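PDB 4P17: RabGAP/TBC protein from Chlamydomonas reinhardtii, which probably acts as a Rab GTPase-activating protein in the flagellum through its helical TBC domain, although its function has not been established. Local coordinates for residues A[181-186]-A[251-256]; A[215-220]-A[283-288]; A[234-239]-A[259-264]; A[268-273]-A[303-308]. One frame throughout, in Å; residues are numbered along the deposited sequence.

Contacts 1, 2 and 4 pack helices together, contact 3 sets a loop against helix 259-271, and contacts 1, 3 and 4 are connected. Contact 1 and contact 3 have centres about 11 Å apart and touch where S252 and L253 meet I260, and where L253 and L184 reach L236 and L261. Contact 3 and contact 4 share helix 259-271, with centres about 13 Å apart; V264 and I260 lie against M303, A306 and F307. F307 also packs on S252, linking contact 4 with contact 1. Contact 2 stands apart: its nearest atoms are about 5 Å from contact 4 and about 20 Å from contact 1. Contact 3 lies within the loop of chain that contact 2 closes.

Contact 1: residues A[181-186]-A[251-256]; sequences EDILYP and DSLFYE
I183, in the last turn of helix 169-183, comes nearest in backbone to F254 of helix 243-256, with 7.3 Å between their CA atoms; the first helix has a wider, pi-type turn at 181-183 and is left at L184. The isoleucine meets its partners with two different branches. Its CG1 arm is extended (chi2 -180°), which carries CD1 outward to the rim of the F254 ring. There I183 CD1 lies 3.8 Å from F254 CD1, at the edge and in the plane of the ring, and the two side chains cross at about a right angle. The other branch, the methyl CG2, turns to the neighbouring residue: I183 CG2 is 4.1 Å from L253 CD1 and also rests near the carbonyl of L253. L253 has CG anti to its own backbone N (chi1 175°), and the end of its side chain thereby approaches the isoleucine although its first bond does not aim there. Apart from the approach of CG2 to L253 O, the meeting is apolar. Near the end of helix 243-256, S252 O accepts from both Y255 N and E256 N. F254 also meets W77 edge-to-face and packs on L175 and L179, while D182 and E181 form salt bridges to K86. The arrangement is helix-to-helix packing within the all-helical TBC domain, where the C-terminal turn of one helix lies against the last turns of another.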
# COMPACT_ATOMS: atom_id res chain seq x y z
N GLU A 181 -14.35 -1.10 1.04
CA GLU A 181 -15.61 -1.71 1.42
C GLU A 181 -15.49 -3.12 1.99
O GLU A 181 -16.33 -3.51 2.80
CB GLU A 181 -16.55 -1.72 0.21
CG GLU A 181 -16.75 -0.31 -0.33
CD GLU A 181 -17.33 -0.27 -1.72
OE1 GLU A 181 -18.04 -1.22 -2.15
OE2 GLU A 181 -17.05 0.72 -2.41
N ASP A 182 -14.46 -3.87 1.59
CA ASP A 182 -14.42 -5.32 1.85
C ASP A 182 -13.16 -5.78 2.60
O ASP A 182 -13.20 -6.74 3.33
CB ASP A 182 -14.54 -6.11 0.54
CG ASP A 182 -15.81 -5.77 -0.22
OD1 ASP A 182 -16.83 -5.53 0.44
OD2 ASP A 182 -15.77 -5.73 -1.46
N ILE A 183 -12.07 -5.06 2.40
CA ILE A 183 -10.78 -5.48 2.96
C ILE A 183 -10.50 -4.74 4.28
O ILE A 183 -10.29 -5.39 5.31
CB ILE A 183 -9.66 -5.27 1.98
CG1 ILE A 183 -9.91 -6.14 0.74
CG2 ILE A 183 -8.32 -5.64 2.63
CD1 ILE A 183 -8.82 -6.02 -0.35
N LEU A 184 -10.51 -3.41 4.26
CA LEU A 184 -10.29 -2.64 5.48
C LEU A 184 -11.55 -2.70 6.36
O LEU A 184 -12.64 -2.95 5.86
CB LEU A 184 -9.94 -1.20 5.16
CG LEU A 184 -8.67 -0.98 4.30
CD1 LEU A 184 -8.67 0.42 3.69
CD2 LEU A 184 -7.40 -1.21 5.08
N TYR A 185 -11.40 -2.47 7.66
CA TYR A 185 -12.56 -2.46 8.51
C TYR A 185 -13.43 -1.25 8.17
O TYR A 185 -12.92 -0.20 7.77
CB TYR A 185 -12.17 -2.44 9.97
CG TYR A 185 -11.82 -3.78 10.55
CD1 TYR A 185 -11.05 -4.69 9.86
CD2 TYR A 185 -12.28 -4.14 11.81
CE1 TYR A 185 -10.73 -5.94 10.41
CE2 TYR A 185 -11.94 -5.34 12.38
CZ TYR A 185 -11.17 -6.25 11.68
OH TYR A 185 -10.85 -7.47 12.24
N PRO A 186 -14.75 -1.41 8.29
CA PRO A 186 -15.62 -0.22 8.21
C PRO A 186 -15.18 0.91 9.16
O PRO A 186 -14.71 0.64 10.27
CB PRO A 186 -16.99 -0.78 8.62
CG PRO A 186 -16.93 -2.22 8.19
CD PRO A 186 -15.54 -2.63 8.56
N ASP A 251 0.48 -6.59 -2.27
CA ASP A 251 0.31 -8.00 -2.70
C ASP A 251 -0.38 -8.81 -1.61
O ASP A 251 -1.39 -9.44 -1.82
CB ASP A 251 1.64 -8.69 -3.03
CG ASP A 251 2.32 -8.13 -4.29
OD1 ASP A 251 1.64 -7.49 -5.09
OD2 ASP A 251 3.55 -8.38 -4.48
N SER A 252 0.20 -8.81 -0.42
CA SER A 252 -0.39 -9.59 0.66
C SER A 252 -1.64 -8.96 1.28
O SER A 252 -2.53 -9.68 1.74
CB SER A 252 0.66 -9.85 1.73
OG SER A 252 1.59 -10.81 1.21
N LEU A 253 -1.73 -7.64 1.30
CA LEU A 253 -2.92 -6.97 1.81
C LEU A 253 -4.17 -7.38 1.03
O LEU A 253 -5.25 -7.61 1.60
CB LEU A 253 -2.78 -5.44 1.73
CG LEU A 253 -4.01 -4.60 2.11
CD1 LEU A 253 -4.39 -4.83 3.58
CD2 LEU A 253 -3.81 -3.11 1.83
N PHE A 254 -4.02 -7.42 -0.29
CA PHE A 254 -5.15 -7.71 -1.18
C PHE A 254 -5.49 -9.20 -1.19
O PHE A 254 -6.48 -9.58 -1.80
CB PHE A 254 -4.85 -7.25 -2.64
CG PHE A 254 -4.76 -5.74 -2.79
CD1 PHE A 254 -5.67 -4.91 -2.14
CD2 PHE A 254 -3.78 -5.15 -3.55
CE1 PHE A 254 -5.58 -3.53 -2.26
CE2 PHE A 254 -3.69 -3.78 -3.65
CZ PHE A 254 -4.59 -2.98 -3.01
N TYR A 255 -4.71 -10.02 -0.50
CA TYR A 255 -5.01 -11.46 -0.39
C TYR A 255 -5.33 -11.91 1.04
O TYR A 255 -6.28 -12.66 1.28
CB TYR A 255 -3.85 -12.27 -0.93
CG TYR A 255 -4.15 -13.74 -0.92
CD1 TYR A 255 -4.87 -14.32 -1.95
CD2 TYR A 255 -3.70 -14.55 0.10
CE1 TYR A 255 -5.16 -15.66 -1.95
CE2 TYR A 255 -3.99 -15.90 0.11
CZ TYR A 255 -4.70 -16.44 -0.92
OH TYR A 255 -4.96 -17.78 -0.89
N GLU A 256 -4.53 -11.45 2.00
CA GLU A 256 -4.67 -11.90 3.38
C GLU A 256 -5.50 -10.96 4.24
O GLU A 256 -6.01 -11.36 5.27
CB GLU A 256 -3.28 -12.04 4.02
CG GLU A 256 -2.39 -13.04 3.34
CD GLU A 256 -1.16 -13.35 4.13
OE1 GLU A 256 -1.25 -13.48 5.37
OE2 GLU A 256 -0.11 -13.49 3.49

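Contact 2: residues A[215-220]-A[283-288]; sequences QQHFQA and GELLMR
L285 of helix 282-294 reaches across to H217 and F218 of helix 212-221, and these three side chains carry the whole contact. The interaction is mainly apolar. L285 CD1 sits 3.8 Å from F218 CE1, at the edge of the phenyl ring and near its plane, and the second methyl, L285 CD2, stands 4.1 Å from the same F218 CE1. Both branches of the leucine therefore gather round one corner of the ring, with the two side chains crossing at about a right angle. L285 points its first bond toward the other helix, and with CG anti to the backbone N (chi1 -175°) its forked end is carried into the gap between the helices. The second kind of meeting is of a methyl with a polar ring: L285 CD1 also touches the edge of the H217 imidazole near its plane, the two side chains coming from opposite directions. The same methyl thus touches two ring edges, in directions roughly at right angles. The backbones stay well separated, F218 CA and L285 CA being 9.5 Å apart, and each helix is held by its own backbone bonds, such as Q219 N to Q215 O at 2.9 Å. Helix 273-277 borders the contact: M276 packs on both F218 and L285, and L277 touches H217; F223 meets F218 and L285, and I207 of helix 201-210 adds to the packing on F218.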
# COMPACT_ATOMS: atom_id res chain seq x y z
N GLN A 215 10.03 -0.79 23.52
CA GLN A 215 8.89 -0.26 24.29
C GLN A 215 9.37 0.60 25.46
O GLN A 215 8.85 1.69 25.71
CB GLN A 215 8.00 -1.40 24.78
CG GLN A 215 6.60 -0.94 25.21
CD GLN A 215 5.72 -0.42 24.08
OE1 GLN A 215 6.08 0.50 23.35
NE2 GLN A 215 4.50 -0.99 23.97
N GLN A 216 10.39 0.12 26.16
CA GLN A 216 11.00 0.86 27.26
C GLN A 216 11.50 2.21 26.77
O GLN A 216 11.36 3.24 27.43
CB GLN A 216 12.15 0.05 27.86
N HIS A 217 12.06 2.17 25.58
CA HIS A 217 12.65 3.32 24.94
C HIS A 217 11.56 4.29 24.52
O HIS A 217 11.67 5.48 24.76
CB HIS A 217 13.49 2.88 23.75
CG HIS A 217 14.15 4.03 23.05
ND1 HIS A 217 15.00 4.90 23.69
CD2 HIS A 217 14.06 4.45 21.76
CE1 HIS A 217 15.40 5.83 22.83
NE2 HIS A 217 14.84 5.58 21.66
N PHE A 218 10.47 3.80 23.92
CA PHE A 218 9.39 4.70 23.57
C PHE A 218 8.76 5.33 24.80
O PHE A 218 8.39 6.50 24.78
CB PHE A 218 8.30 3.98 22.77
CG PHE A 218 8.67 3.70 21.34
CD1 PHE A 218 9.84 4.20 20.78
CD2 PHE A 218 7.82 2.93 20.55
CE1 PHE A 218 10.16 3.95 19.45
CE2 PHE A 218 8.13 2.66 19.21
CZ PHE A 218 9.30 3.17 18.66
N GLN A 219 8.60 4.55 25.87
CA GLN A 219 8.12 5.12 27.14
C GLN A 219 9.04 6.20 27.68
O GLN A 219 8.58 7.29 28.05
CB GLN A 219 7.97 4.04 28.20
N ALA A 220 10.33 5.91 27.77
CA ALA A 220 11.29 6.88 28.30
C ALA A 220 11.28 8.21 27.54
O ALA A 220 11.49 9.27 28.17
CB ALA A 220 12.69 6.30 28.27
N GLY A 283 10.63 13.70 18.83
CA GLY A 283 10.59 14.32 17.52
C GLY A 283 11.72 13.83 16.62
O GLY A 283 11.49 13.54 15.45
N GLU A 284 12.93 13.69 17.17
CA GLU A 284 14.06 13.24 16.37
C GLU A 284 13.85 11.84 15.85
O GLU A 284 14.22 11.51 14.71
CB GLU A 284 15.34 13.30 17.20
CG GLU A 284 16.58 12.77 16.49
CD GLU A 284 17.11 13.70 15.43
OE1 GLU A 284 16.41 14.68 15.09
OE2 GLU A 284 18.24 13.46 14.96
N LEU A 285 13.28 10.99 16.69
CA LEU A 285 13.09 9.60 16.34
C LEU A 285 12.12 9.49 15.19
O LEU A 285 12.32 8.71 14.28
CB LEU A 285 12.60 8.80 17.55
CG LEU A 285 12.49 7.29 17.33
CD1 LEU A 285 12.80 6.53 18.61
CD2 LEU A 285 11.10 6.91 16.81
N LEU A 286 11.07 10.29 15.25
CA LEU A 286 10.09 10.37 14.16
C LEU A 286 10.75 10.72 12.83
O LEU A 286 10.61 9.98 11.84
CB LEU A 286 9.03 11.39 14.51
CG LEU A 286 7.93 11.66 13.50
CD1 LEU A 286 6.99 10.43 13.44
CD2 LEU A 286 7.20 12.91 13.89
N MET A 287 11.47 11.84 12.79
CA MET A 287 12.18 12.23 11.56
C MET A 287 13.16 11.15 11.07
O MET A 287 13.19 10.83 9.88
CB MET A 287 12.94 13.55 11.76
N ARG A 288 13.96 10.60 11.96
CA ARG A 288 14.93 9.58 11.58
C ARG A 288 14.26 8.30 11.04
O ARG A 288 14.70 7.73 10.07
CB ARG A 288 15.82 9.23 12.76
CG ARG A 288 16.90 10.26 13.02

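Contact 3: residues A[234-239]-A[259-264]; sequences LCLFSV and KILFRV
F237, in the loop after helix 226-234, drives its ring against V264 and L261 of helix 259-271. Its CG is anti to the carbonyl carbon (chi1 -59°), and the far end of the ring does the touching: F237 CZ is 3.6 Å from V264 CG1, with the two side chains crossing at a slant. The carbonyl oxygen of L261 lies at the edge of the ring, in its plane, 3.8 Å from F237 CZ. With F237 cut back to an alanine, a gap is likely to open beside V264, and the L261 methyl to lose one of its apolar neighbours. L261 is the second main contributor. L261 CD2 is 4.0 Å from F237 CE2 and 3.8 Å from L236 CD2, so this one methyl packs against both loop residues. L236 turns its CD2 methyl, the branch not anti to CA, to the helix, where it also nears L261 CD1. The preceding helix ends so as to set L236 and F237 side by side. L236, with positive phi, is the C-prime residue of a Schellman motif in which F237 N reaches W232 O and L236 N reaches Y233 O. C235 to S238 form an overlapping type I' turn centred on L236 and F237. C235 O is gripped twice by S238, by its backbone N and by OG, which donates in the carbonyl plane on a lone pair at 2.6 Å from S238 OG to C235 O. Helix 243-256 flanks the contact, with T249 against F237 and V264 and L253 against L236; I157 of helix 153-164 packs on L236, and helix 299-306 adjoins V264.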
# COMPACT_ATOMS: atom_id res chain seq x y z
N LEU A 234 -3.17 4.57 7.36
CA LEU A 234 -4.19 5.24 6.54
C LEU A 234 -3.81 5.26 5.05
O LEU A 234 -4.65 5.13 4.17
CB LEU A 234 -4.44 6.67 7.01
CG LEU A 234 -5.08 6.87 8.38
CD1 LEU A 234 -5.13 8.36 8.72
CD2 LEU A 234 -6.47 6.23 8.43
N CYS A 235 -2.53 5.47 4.79
CA CYS A 235 -2.07 5.59 3.40
C CYS A 235 -1.54 4.28 2.86
O CYS A 235 -1.02 4.23 1.77
CB CYS A 235 -0.99 6.65 3.28
SG CYS A 235 -1.60 8.27 3.81
N LEU A 236 -1.68 3.22 3.64
CA LEU A 236 -1.19 1.90 3.27
C LEU A 236 0.25 1.94 2.80
O LEU A 236 0.57 1.38 1.76
CB LEU A 236 -2.05 1.29 2.16
CG LEU A 236 -3.53 1.36 2.41
CD1 LEU A 236 -4.25 0.91 1.14
CD2 LEU A 236 -3.84 0.49 3.61
N PHE A 237 1.08 2.63 3.58
CA PHE A 237 2.51 2.86 3.34
C PHE A 237 2.86 3.69 2.11
O PHE A 237 4.04 3.88 1.84
CB PHE A 237 3.26 1.50 3.26
CG PHE A 237 3.14 0.68 4.53
CD1 PHE A 237 3.79 1.07 5.70
CD2 PHE A 237 2.36 -0.46 4.56
CE1 PHE A 237 3.65 0.33 6.86
CE2 PHE A 237 2.20 -1.19 5.71
CZ PHE A 237 2.86 -0.81 6.87
N SER A 238 1.87 4.24 1.40
CA SER A 238 2.15 4.79 0.10
C SER A 238 2.95 6.09 0.18
O SER A 238 3.63 6.43 -0.80
CB SER A 238 0.85 5.03 -0.71
OG SER A 238 -0.09 5.88 -0.06
N VAL A 239 2.90 6.80 1.31
CA VAL A 239 3.68 8.03 1.48
C VAL A 239 4.93 7.81 2.34
O VAL A 239 5.54 8.78 2.78
CB VAL A 239 2.86 9.18 2.12
CG1 VAL A 239 1.51 9.37 1.38
CG2 VAL A 239 2.60 8.92 3.57
N LYS A 259 -4.59 -7.45 8.60
CA LYS A 259 -3.55 -7.75 9.57
C LYS A 259 -2.15 -7.48 8.99
O LYS A 259 -1.21 -7.22 9.73
CB LYS A 259 -3.64 -9.18 10.06
CG LYS A 259 -4.85 -9.41 10.92
CD LYS A 259 -4.80 -10.78 11.51
CE LYS A 259 -6.01 -11.14 12.29
NZ LYS A 259 -5.78 -12.51 12.85
N ILE A 260 -2.02 -7.55 7.68
CA ILE A 260 -0.77 -7.19 7.01
C ILE A 260 -0.27 -5.80 7.47
O ILE A 260 0.94 -5.54 7.54
CB ILE A 260 -0.98 -7.20 5.45
CG1 ILE A 260 -1.31 -8.62 4.97
CG2 ILE A 260 0.24 -6.66 4.69
CD1 ILE A 260 -0.17 -9.64 5.21
N LEU A 261 -1.19 -4.89 7.77
CA LEU A 261 -0.73 -3.55 8.11
C LEU A 261 0.10 -3.58 9.39
O LEU A 261 1.22 -3.07 9.40
CB LEU A 261 -1.91 -2.61 8.24
CG LEU A 261 -2.68 -2.43 6.92
CD1 LEU A 261 -3.83 -1.48 7.18
CD2 LEU A 261 -1.76 -1.93 5.76
N PHE A 262 -0.38 -4.24 10.44
CA PHE A 262 0.40 -4.19 11.67
C PHE A 262 1.58 -5.17 11.56
O PHE A 262 2.60 -4.95 12.19
CB PHE A 262 -0.45 -4.42 12.93
CG PHE A 262 -1.11 -5.79 13.05
CD1 PHE A 262 -0.37 -6.93 13.33
CD2 PHE A 262 -2.50 -5.92 12.96
CE1 PHE A 262 -0.98 -8.17 13.48
CE2 PHE A 262 -3.12 -7.15 13.11
CZ PHE A 262 -2.38 -8.27 13.39
N ARG A 263 1.47 -6.21 10.74
CA ARG A 263 2.61 -7.14 10.65
C ARG A 263 3.77 -6.46 9.97
O ARG A 263 4.94 -6.65 10.35
CB ARG A 263 2.22 -8.43 9.94
CG ARG A 263 1.35 -9.26 10.86
CD ARG A 263 0.63 -10.46 10.27
NE ARG A 263 -0.04 -11.16 11.37
CZ ARG A 263 -0.99 -12.09 11.24
NH1 ARG A 263 -1.43 -12.47 10.06
NH2 ARG A 263 -1.51 -12.64 12.33
N VAL A 264 3.48 -5.65 8.95
CA VAL A 264 4.55 -4.96 8.25
C VAL A 264 5.08 -3.79 9.14
O VAL A 264 6.27 -3.50 9.18
CB VAL A 264 4.08 -4.46 6.88
CG1 VAL A 264 5.12 -3.56 6.22
CG2 VAL A 264 3.82 -5.65 5.99

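Contact 4: residues A[268-273]-A[303-308]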
# COMPACT_ATOMS: atom_id res chain seq x y z
N MET A 268 8.96 -3.23 10.32
CA MET A 268 9.74 -2.00 10.18
C MET A 268 10.41 -1.61 11.47
O MET A 268 11.56 -1.17 11.46
CB MET A 268 8.84 -0.86 9.74
CG MET A 268 8.37 -0.99 8.35
SD MET A 268 9.64 -0.69 7.13
CE MET A 268 10.21 0.96 7.54
N LEU A 269 9.70 -1.75 12.58
CA LEU A 269 10.26 -1.40 13.87
C LEU A 269 11.34 -2.39 14.29
O LEU A 269 12.32 -1.99 14.93
CB LEU A 269 9.16 -1.32 14.91
CG LEU A 269 8.08 -0.26 14.61
CD1 LEU A 269 6.97 -0.22 15.66
CD2 LEU A 269 8.70 1.12 14.45
N LYS A 270 11.16 -3.67 13.96
CA LYS A 270 12.17 -4.67 14.27
C LYS A 270 13.46 -4.38 13.52
O LYS A 270 14.57 -4.43 14.07
CB LYS A 270 11.65 -6.06 13.92
CG LYS A 270 12.53 -7.21 14.31
CD LYS A 270 11.71 -8.48 14.34
CE LYS A 270 12.44 -9.65 13.68
NZ LYS A 270 13.84 -9.81 14.15
N ILE A 271 13.31 -4.08 12.24
CA ILE A 271 14.44 -3.92 11.34
C ILE A 271 15.28 -2.68 11.74
O ILE A 271 16.52 -2.70 11.68
CB ILE A 271 13.90 -3.83 9.88
CG1 ILE A 271 13.46 -5.21 9.41
CG2 ILE A 271 14.93 -3.27 8.94
CD1 ILE A 271 12.70 -5.23 8.07
N TYR A 272 14.61 -1.62 12.17
CA TYR A 272 15.30 -0.37 12.49
C TYR A 272 15.38 -0.15 14.00
O TYR A 272 15.63 0.95 14.44
CB TYR A 272 14.61 0.80 11.82
CG TYR A 272 14.78 0.73 10.35
CD1 TYR A 272 16.00 1.05 9.77
CD2 TYR A 272 13.77 0.25 9.54
CE1 TYR A 272 16.19 0.94 8.40
CE2 TYR A 272 13.95 0.13 8.18
CZ TYR A 272 15.16 0.48 7.62
OH TYR A 272 15.35 0.36 6.27
N GLU A 273 15.17 -1.21 14.77
CA GLU A 273 15.18 -1.10 16.23
C GLU A 273 16.52 -0.56 16.75
O GLU A 273 16.54 0.37 17.56
CB GLU A 273 14.90 -2.44 16.89
CG GLU A 273 14.79 -2.28 18.40
CD GLU A 273 14.66 -3.60 19.15
OE1 GLU A 273 15.07 -4.67 18.61
OE2 GLU A 273 14.14 -3.57 20.28
N MET A 303 9.18 -8.23 3.91
CA MET A 303 8.03 -9.13 3.99
C MET A 303 8.41 -10.40 4.75
O MET A 303 7.62 -10.94 5.54
CB MET A 303 7.52 -9.48 2.61
CG MET A 303 7.03 -8.28 1.82
SD MET A 303 5.92 -7.21 2.77
CE MET A 303 4.42 -8.18 2.99
N ALA A 304 9.60 -10.91 4.51
CA ALA A 304 10.03 -12.09 5.22
C ALA A 304 10.05 -11.80 6.74
O ALA A 304 9.68 -12.65 7.58
CB ALA A 304 11.38 -12.53 4.73
N THR A 305 10.45 -10.59 7.10
CA THR A 305 10.48 -10.24 8.52
C THR A 305 9.04 -10.14 9.04
O THR A 305 8.74 -10.64 10.12
CB THR A 305 11.27 -8.95 8.79
OG1 THR A 305 12.62 -9.12 8.33
CG2 THR A 305 11.29 -8.63 10.28
N ALA A 306 8.14 -9.55 8.26
CA ALA A 306 6.74 -9.44 8.68
C ALA A 306 6.10 -10.78 8.99
O ALA A 306 5.20 -10.86 9.86
CB ALA A 306 5.93 -8.73 7.59
N PHE A 307 6.54 -11.83 8.32
CA PHE A 307 5.91 -13.14 8.50
C PHE A 307 6.74 -14.12 9.32
O PHE A 307 6.36 -15.30 9.39
CB PHE A 307 5.61 -13.82 7.16
CG PHE A 307 4.77 -12.98 6.23
CD1 PHE A 307 3.44 -12.68 6.55
CD2 PHE A 307 5.30 -12.52 5.04
CE1 PHE A 307 2.67 -11.92 5.71
CE2 PHE A 307 4.54 -11.75 4.18
CZ PHE A 307 3.22 -11.44 4.52
N ASP A 308 7.83 -13.66 9.97
CA ASP A 308 8.80 -14.61 10.54
C ASP A 308 8.35 -15.37 11.78
O ASP A 308 8.98 -16.36 12.14
CB ASP A 308 10.16 -13.92 10.84
CG ASP A 308 10.14 -12.94 12.04
OD1 ASP A 308 9.30 -13.01 12.96
OD2 ASP A 308 11.06 -12.08 12.05
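The carboxylate of D308 meets the aliphatic end of K270, with D308 OD2 3.2 Å from K270 CE; its other oxygen, OD1, accepts from I310 N. A second flat group, the Y272 ring, has CG2 of the adjacent I271 over one face, offset toward the rim. K270 approaches D308 from the opposite direction, its chain bent at chi3 (136°) and chi4 (49°). K270 NZ remains 4.2 Å from D308 OD2, too far for a salt bridge, though the opposite charges probably still attract. On the way the lysine passes T305, and K270 CE touches T305 CG2 at 3.7 Å. This is surface packing between the C-terminal turns of helices 259-271 and 299-306, two helices of the all-helical chain. Were K270 shortened to an alanine, D308 would probably lose its nearby positive charge and the T305 methyl one of its apolar neighbours. Beside the lysine, I271 leans on the same threonine: I271 CD1 is 3.9 Å from T305 OG1, a methyl packing beside a hydroxyl that is itself hydrogen-bonded to V301 O. T305 also rests on A267, and M289 and A292 of helix 282-294 pack against Y272.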